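Local coordinates for protein aminopeptidase N (PDB 5DLL) that probably removes N-terminal amino acids from peptides as a zinc-dependent M1-family aminopeptidase, contributing to the breakdown of intracellular peptides, at residues 275-279 against 280-284; 193-196 against 197-200; 625-629 against 630-634. One frame throughout, in Å; residues are numbered along the deposited sequence.

Interaction 1: 275-279 against 280-284; sequences MENKG and LNIFN
Asn277 lays its amide across the branch of Ile282, with OD1 3.8 Å from CG1 of Ile282 and equally close to its CD1. The chi1 of Asn277, -54°, folds CG back beside its own backbone N, and this brings the amide over to the isoleucine. Met275 lies on the same face of the sheet as Ile282, but its chain bends twice and carries the sulfur away, so that only CB stays near, 4.1 Å from Ile282 O. Asn281 comes in beside the other strand's backbone: its CB is 3.6 Å from Met275 O, and its CA makes a CA-H...O contact with the same oxygen.

The backbone fixes these positions. Met275 and Ile282 form an antiparallel hydrogen-bonded pair: Met275 N reaches Ile282 O at 2.8 Å, bent at the hydrogen (141°), and Ile282 N returns to Met275 O at 3.2 Å in the carbonyl plane. A weak bond from Asn277 N also ends on Met275 O. The chain reverses through a type II turn from Asn277 to Leu280, closed by Leu280 N to Asn277 O at 2.9 Å, the donor standing above the carbonyl plane. Gly279 takes the positive phi, 77°, at the third position.

Met275, Glu276 and Asn277 end the GAMEN signature of M1 aminopeptidases, which in relatives recognises the free amino terminus of the substrate. Glu276 points away from strand 280-284, its carboxylate salt-bridged to Lys331 and its side chain about 4 Å from the zinc at nearest atoms. In the five-stranded sheet, strand 280-284 runs between edge strand 274-275 and parallel strand 261-267; Asn281 and Phe283 pack on helix 297-312, while Glu276 and Lys278 meet helix 314-319.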
loop_
_atom_site.group_PDB
_atom_site.type_symbol
_atom_site.label_atom_id
_atom_site.label_comp_id
_atom_site.label_asym_id
_atom_site.label_seq_id
_atom_site.Cartn_x
_atom_site.Cartn_y
_atom_site.Cartn_z
ATOM N N MET A 275 -1.290 -5.601 11.124
ATOM C CA MET A 275 -2.444 -6.500 11.118
ATOM C C MET A 275 -3.611 -5.919 11.903
ATOM O O MET A 275 -3.426 -5.389 12.995
ATOM C CB MET A 275 -2.063 -7.884 11.664
ATOM C CG MET A 275 -3.207 -8.899 11.671
ATOM S SD MET A 275 -3.843 -9.332 10.031
ATOM C CE MET A 275 -5.568 -9.675 10.395
ATOM N N GLU A 276 -4.814 -6.068 11.349
ATOM C CA GLU A 276 -5.999 -5.380 11.852
ATOM C C GLU A 276 -6.749 -6.131 12.950
ATOM O O GLU A 276 -7.978 -6.036 13.031
ATOM C CB GLU A 276 -6.973 -5.093 10.697
ATOM C CG GLU A 276 -7.725 -6.304 10.154
ATOM C CD GLU A 276 -7.229 -6.798 8.811
ATOM O OE1 GLU A 276 -6.065 -6.511 8.443
ATOM O OE2 GLU A 276 -8.027 -7.490 8.132
ATOM N N ASN A 277 -6.038 -6.859 13.807
ATOM C CA ASN A 277 -6.717 -7.695 14.798
ATOM C C ASN A 277 -7.657 -6.827 15.628
ATOM O O ASN A 277 -7.270 -5.749 16.074
ATOM C CB ASN A 277 -5.724 -8.434 15.702
ATOM C CG ASN A 277 -4.703 -9.234 14.923
ATOM O OD1 ASN A 277 -3.502 -9.018 15.064
ATOM N ND2 ASN A 277 -5.173 -10.163 14.099
ATOM N N LYS A 278 -8.891 -7.293 15.806
ATOM C CA LYS A 278 -9.953 -6.489 16.403
ATOM C C LYS A 278 -9.580 -5.992 17.803
ATOM O O LYS A 278 -9.369 -6.785 18.717
ATOM C CB LYS A 278 -11.256 -7.294 16.434
ATOM C CG LYS A 278 -12.444 -6.626 17.117
ATOM C CD LYS A 278 -12.872 -5.337 16.435
ATOM C CE LYS A 278 -14.243 -4.876 16.923
ATOM N NZ LYS A 278 -15.346 -5.517 16.151
ATOM N N GLY A 279 -9.474 -4.670 17.943
ATOM C CA GLY A 279 -9.170 -4.030 19.224
ATOM C C GLY A 279 -7.705 -4.105 19.625
ATOM O O GLY A 279 -7.307 -3.582 20.668
ATOM N N LEU A 280 -6.895 -4.736 18.782
ATOM C CA LEU A 280 -5.539 -5.119 19.151
ATOM C C LEU A 280 -4.719 -5.233 17.874
ATOM O O LEU A 280 -4.384 -6.318 17.417
ATOM C CB LEU A 280 -5.555 -6.445 19.928
ATOM C CG LEU A 280 -4.220 -7.004 20.439
ATOM C CD1 LEU A 280 -3.372 -5.949 21.130
ATOM C CD2 LEU A 280 -4.474 -8.170 21.375
ATOM N N ASN A 281 -4.435 -4.089 17.276
ATOM C CA ASN A 281 -3.652 -4.064 16.060
ATOM C C ASN A 281 -2.206 -4.346 16.425
ATOM O O ASN A 281 -1.760 -4.007 17.524
ATOM C CB ASN A 281 -3.795 -2.715 15.357
ATOM C CG ASN A 281 -5.210 -2.457 14.861
ATOM O OD1 ASN A 281 -6.100 -3.307 14.982
ATOM N ND2 ASN A 281 -5.424 -1.280 14.286
ATOM N N ILE A 282 -1.491 -5.002 15.519
ATOM C CA ILE A 282 -0.096 -5.355 15.741
ATOM C C ILE A 282 0.683 -4.860 14.540
ATOM O O ILE A 282 0.246 -5.019 13.398
ATOM C CB ILE A 282 0.093 -6.878 15.934
ATOM C CG1 ILE A 282 -0.778 -7.377 17.096
ATOM C CG2 ILE A 282 1.557 -7.219 16.211
ATOM C CD1 ILE A 282 -0.537 -8.822 17.489
ATOM N N PHE A 283 1.829 -4.245 14.812
ATOM C CA PHE A 283 2.648 -3.633 13.773
ATOM C C PHE A 283 4.100 -4.009 13.965
ATOM O O PHE A 283 4.537 -4.284 15.082
ATOM C CB PHE A 283 2.568 -2.102 13.837
ATOM C CG PHE A 283 1.198 -1.536 13.597
ATOM C CD1 PHE A 283 0.290 -1.421 14.642
ATOM C CD2 PHE A 283 0.828 -1.074 12.340
ATOM C CE1 PHE A 283 -0.972 -0.882 14.431
ATOM C CE2 PHE A 283 -0.433 -0.533 12.125
ATOM C CZ PHE A 283 -1.336 -0.441 13.171
ATOM N N ASN A 284 4.836 -4.001 12.859
ATOM C CA ASN A 284 6.287 -3.958 12.889
ATOM C C ASN A 284 6.661 -2.605 13.473
ATOM O O ASN A 284 6.019 -1.602 13.142
ATOM C CB ASN A 284 6.831 -4.085 11.464
ATOM C CG ASN A 284 8.274 -4.539 11.417
ATOM O OD1 ASN A 284 9.109 -4.128 12.223
ATOM N ND2 ASN A 284 8.576 -5.393 10.452
#

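Interaction 2: 193-196 against 197-200; sequences KKPC and YLFA
A short 3-10 turn between strands 193-195 and 201-204 sets Pro195 beside Tyr197 and Leu198. The pyrrolidine and the phenol lie side by side and point the same way, with Pro195 CG 3.3 Å from Tyr197 CE2 in an oblique approach to the ring. CG of Tyr197 lies between its backbone N and carbonyl carbon (chi1 79°), which swings the ring back along the proline. Leu198 crosses the same proline, its CD1 3.8 Å from Pro195 CD, while its CG also sits above one face of the Tyr197 ring near the rim. Beyond this, the aliphatic chain of Lys194 passes Leu198, CD to CB 4.1 Å, before NZ pairs with Asp190.

Two backbone bonds close the turn. Phe199 N to Cys196 O is the firmer at 2.9 Å, although its donor stands 60° out of the carbonyl plane; Leu198 N to Pro195 O, 3.3 Å, is weak. The chemistry is thus apolar at the centre and polar at its ends: Tyr197 OH bonds to Thr321, which ties the turn to the peptidase domain, and its ring meets Trp325 edge-to-face.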
loop_
_atom_site.group_PDB
_atom_site.type_symbol
_atom_site.label_atom_id
_atom_site.label_comp_id
_atom_site.label_asym_id
_atom_site.label_seq_id
_atom_site.Cartn_x
_atom_site.Cartn_y
_atom_site.Cartn_z
ATOM N N LYS A 193 -19.460 -10.464 17.006
ATOM C CA LYS A 193 -19.081 -11.613 16.186
ATOM C C LYS A 193 -17.933 -11.259 15.227
ATOM O O LYS A 193 -17.982 -10.236 14.543
ATOM C CB LYS A 193 -20.285 -12.107 15.377
ATOM C CG LYS A 193 -21.398 -12.725 16.210
ATOM C CD LYS A 193 -22.699 -12.835 15.423
ATOM C CE LYS A 193 -22.663 -13.941 14.374
ATOM N NZ LYS A 193 -22.614 -15.312 14.964
ATOM N N LYS A 194 -16.897 -12.099 15.199
ATOM C CA LYS A 194 -15.780 -11.926 14.273
ATOM C C LYS A 194 -15.238 -13.267 13.803
ATOM O O LYS A 194 -15.346 -14.264 14.522
ATOM C CB LYS A 194 -14.650 -11.119 14.919
ATOM C CG LYS A 194 -13.898 -11.816 16.048
ATOM C CD LYS A 194 -12.684 -10.995 16.461
ATOM C CE LYS A 194 -11.861 -11.667 17.552
ATOM N NZ LYS A 194 -12.367 -11.360 18.920
ATOM N N PRO A 195 -14.644 -13.296 12.597
ATOM C CA PRO A 195 -13.945 -14.500 12.152
ATOM C C PRO A 195 -12.621 -14.668 12.902
ATOM O O PRO A 195 -12.068 -13.693 13.405
ATOM C CB PRO A 195 -13.719 -14.247 10.661
ATOM C CG PRO A 195 -13.685 -12.765 10.525
ATOM C CD PRO A 195 -14.565 -12.205 11.603
ATOM N N CYS A 196 -12.116 -15.893 12.976
ATOM C CA CYS A 196 -10.945 -16.176 13.801
ATOM C C CYS A 196 -9.641 -15.538 13.304
ATOM O O CYS A 196 -8.717 -15.368 14.096
ATOM C CB CYS A 196 -10.760 -17.689 13.982
ATOM S SG CYS A 196 -10.694 -18.663 12.461
ATOM N N TYR A 197 -9.558 -15.165 12.025
ATOM C CA TYR A 197 -8.326 -14.569 11.487
ATOM C C TYR A 197 -8.005 -13.214 12.130
ATOM O O TYR A 197 -6.871 -12.726 12.039
ATOM C CB TYR A 197 -8.375 -14.462 9.951
ATOM C CG TYR A 197 -9.174 -13.299 9.388
ATOM C CD1 TYR A 197 -8.604 -12.032 9.265
ATOM C CD2 TYR A 197 -10.486 -13.472 8.951
ATOM C CE1 TYR A 197 -9.325 -10.963 8.745
ATOM C CE2 TYR A 197 -11.214 -12.410 8.426
ATOM C CZ TYR A 197 -10.629 -11.154 8.328
ATOM O OH TYR A 197 -11.340 -10.091 7.816
ATOM N N LEU A 198 -9.003 -12.624 12.785
ATOM C CA LEU A 198 -8.837 -11.381 13.543
ATOM C C LEU A 198 -8.592 -11.610 15.026
ATOM O O LEU A 198 -8.527 -10.647 15.798
ATOM C CB LEU A 198 -10.081 -10.511 13.395
ATOM C CG LEU A 198 -10.394 -10.116 11.964
ATOM C CD1 LEU A 198 -11.797 -9.557 11.915
ATOM C CD2 LEU A 198 -9.370 -9.120 11.443
ATOM N N PHE A 199 -8.471 -12.865 15.437
ATOM C CA PHE A 199 -8.138 -13.161 16.818
ATOM C C PHE A 199 -6.663 -12.837 17.047
ATOM O O PHE A 199 -5.819 -13.114 16.184
ATOM C CB PHE A 199 -8.421 -14.627 17.173
ATOM C CG PHE A 199 -7.827 -15.038 18.483
ATOM C CD1 PHE A 199 -6.522 -15.516 18.547
ATOM C CD2 PHE A 199 -8.541 -14.896 19.656
ATOM C CE1 PHE A 199 -5.951 -15.860 19.757
ATOM C CE2 PHE A 199 -7.975 -15.243 20.873
ATOM C CZ PHE A 199 -6.681 -15.725 20.923
ATOM N N ALA A 200 -6.362 -12.252 18.206
ATOM C CA ALA A 200 -4.977 -12.007 18.608
ATOM C C ALA A 200 -4.764 -12.163 20.111
ATOM O O ALA A 200 -5.674 -11.929 20.919
ATOM C CB ALA A 200 -4.526 -10.627 18.157
#

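Interaction 3: 625-629 against 630-634; sequences RVIMV and DDIVL
Asp631 sets its carboxylate against the root of the Met628 side chain, OD1 lying 3.9 Å from Met628 CB, and the two CB atoms are 3.8 Å apart. A further flat group, the guanidinium of Arg625, has Val626 CG2 above one face, offset toward the rim.

Met628 occupies the N-cap of helix 629-646. Its carbonyl begins the helical bonding: Ile632 N gives to Met628 O at 3.2 Å, tilted 18° from the carbonyl plane. One residue on, Val633 N meets Val629 O, also at 3.2 Å, almost straight at the hydrogen (172°) and in plane. Ile632 folds CG1 beside its own backbone N (chi1 -71°), which leaves that carbon 3.4 Å from Met628 O, so a hydrocarbon branch lies next to the first carbonyl of the helix. Its CD1 runs on to Ile627 CG2, 4.3 Å away, and both isoleucines also touch Ala621 of helix 617-621. Val629 and Val633 instead meet Phe791.

Asp630 sends OD2 to a salt bridge with Arg837, joining this helix start to helix 835-849. The capping residue has a thioether in place of a hydroxyl or carboxylate, but two aspartates follow in the first turn; Asp630 shares its charge with Arg837, while both acids would probably favour the amino-terminal end of the helix dipole.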
loop_
_atom_site.group_PDB
_atom_site.type_symbol
_atom_site.label_atom_id
_atom_site.label_comp_id
_atom_site.label_asym_id
_atom_site.label_seq_id
_atom_site.Cartn_x
_atom_site.Cartn_y
_atom_site.Cartn_z
ATOM N N ARG A 625 8.630 1.018 -26.453
ATOM C CA ARG A 625 8.552 -0.427 -26.651
ATOM C C ARG A 625 9.942 -1.044 -26.458
ATOM O O ARG A 625 10.094 -2.049 -25.761
ATOM C CB ARG A 625 7.997 -0.750 -28.042
ATOM C CG ARG A 625 7.486 -2.179 -28.190
ATOM C CD ARG A 625 6.926 -2.451 -29.581
ATOM N NE ARG A 625 7.913 -2.194 -30.631
ATOM C CZ ARG A 625 8.923 -3.004 -30.953
ATOM N NH1 ARG A 625 9.110 -4.158 -30.315
ATOM N NH2 ARG A 625 9.760 -2.657 -31.925
ATOM N N VAL A 626 10.943 -0.433 -27.086
ATOM C CA VAL A 626 12.346 -0.769 -26.857
ATOM C C VAL A 626 12.990 0.412 -26.130
ATOM O O VAL A 626 13.101 1.506 -26.690
ATOM C CB VAL A 626 13.092 -1.031 -28.182
ATOM C CG1 VAL A 626 14.534 -1.447 -27.910
ATOM C CG2 VAL A 626 12.366 -2.090 -29.005
ATOM N N ILE A 627 13.403 0.188 -24.885
ATOM C CA ILE A 627 13.917 1.261 -24.034
ATOM C C ILE A 627 15.294 1.736 -24.506
ATOM O O ILE A 627 16.300 1.039 -24.334
ATOM C CB ILE A 627 13.988 0.815 -22.556
ATOM C CG1 ILE A 627 12.570 0.570 -22.017
ATOM C CG2 ILE A 627 14.722 1.853 -21.710
ATOM C CD1 ILE A 627 12.512 -0.056 -20.635
ATOM N N MET A 628 15.328 2.924 -25.104
ATOM C CA MET A 628 16.579 3.540 -25.539
ATOM C C MET A 628 17.130 4.344 -24.371
ATOM O O MET A 628 16.767 5.503 -24.180
ATOM C CB MET A 628 16.338 4.443 -26.752
ATOM C CG MET A 628 15.616 3.762 -27.907
ATOM S SD MET A 628 16.424 2.255 -28.473
ATOM C CE MET A 628 18.019 2.897 -28.985
ATOM N N VAL A 629 18.003 3.717 -23.587
ATOM C CA VAL A 629 18.421 4.276 -22.300
ATOM C C VAL A 629 19.187 5.585 -22.448
ATOM O O VAL A 629 18.870 6.559 -21.771
ATOM C CB VAL A 629 19.263 3.268 -21.484
ATOM C CG1 VAL A 629 19.870 3.926 -20.246
ATOM C CG2 VAL A 629 18.405 2.075 -21.084
ATOM N N ASP A 630 20.181 5.611 -23.328
ATOM C CA ASP A 630 21.016 6.805 -23.492
ATOM C C ASP A 630 20.273 7.962 -24.166
ATOM O O ASP A 630 20.539 9.122 -23.857
ATOM C CB ASP A 630 22.306 6.474 -24.248
ATOM C CG ASP A 630 23.228 5.554 -23.459
ATOM O OD1 ASP A 630 23.519 5.861 -22.276
ATOM O OD2 ASP A 630 23.666 4.527 -24.027
ATOM N N ASP A 631 19.352 7.650 -25.081
ATOM C CA ASP A 631 18.464 8.665 -25.667
ATOM C C ASP A 631 17.683 9.389 -24.570
ATOM O O ASP A 631 17.625 10.622 -24.542
ATOM C CB ASP A 631 17.470 8.036 -26.655
ATOM C CG ASP A 631 18.055 7.844 -28.043
ATOM O OD1 ASP A 631 18.908 6.950 -28.223
ATOM O OD2 ASP A 631 17.642 8.583 -28.961
ATOM N N ILE A 632 17.097 8.610 -23.662
ATOM C CA ILE A 632 16.313 9.162 -22.560
ATOM C C ILE A 632 17.148 10.095 -21.675
ATOM O O ILE A 632 16.818 11.274 -21.547
ATOM C CB ILE A 632 15.654 8.046 -21.718
ATOM C CG1 ILE A 632 14.518 7.396 -22.514
ATOM C CG2 ILE A 632 15.111 8.592 -20.402
ATOM C CD1 ILE A 632 13.966 6.130 -21.888
ATOM N N VAL A 633 18.228 9.585 -21.084
ATOM C CA VAL A 633 19.001 10.378 -20.112
ATOM C C VAL A 633 19.519 11.697 -20.697
ATOM O O VAL A 633 19.411 12.734 -20.052
ATOM C CB VAL A 633 20.180 9.598 -19.455
ATOM C CG1 VAL A 633 19.680 8.352 -18.731
ATOM C CG2 VAL A 633 21.260 9.244 -20.468
ATOM N N LEU A 634 20.054 11.663 -21.914
ATOM C CA LEU A 634 20.655 12.856 -22.517
ATOM C C LEU A 634 19.600 13.920 -22.839
ATOM O O LEU A 634 19.836 15.119 -22.664
ATOM C CB LEU A 634 21.440 12.484 -23.783
ATOM C CG LEU A 634 22.641 11.547 -23.583
ATOM C CD1 LEU A 634 23.158 11.028 -24.921
ATOM C CD2 LEU A 634 23.752 12.230 -22.796
#

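In the fold
Interaction 2 comes first along the chain, in the N-terminal domain; interaction 1 follows in the peptidase domain, and interaction 3 lies far on, in the helical C-terminal ARM-repeat region. The first two are neighbours across a domain boundary, with centres about 11 Å apart: Glu276 CG packs on Leu198 CD2 at 3.5 Å, and Asn277 CB on Ala200 CB at the same distance. The turn after strand 193-195 therefore backs the GAMEN loop beside the zinc. Interaction 3 sits on the opposite side of the chain's centre, its own centre about 45 Å from that of interaction 1 and about 51 Å from that of interaction 2, and joins helices well away from the metal.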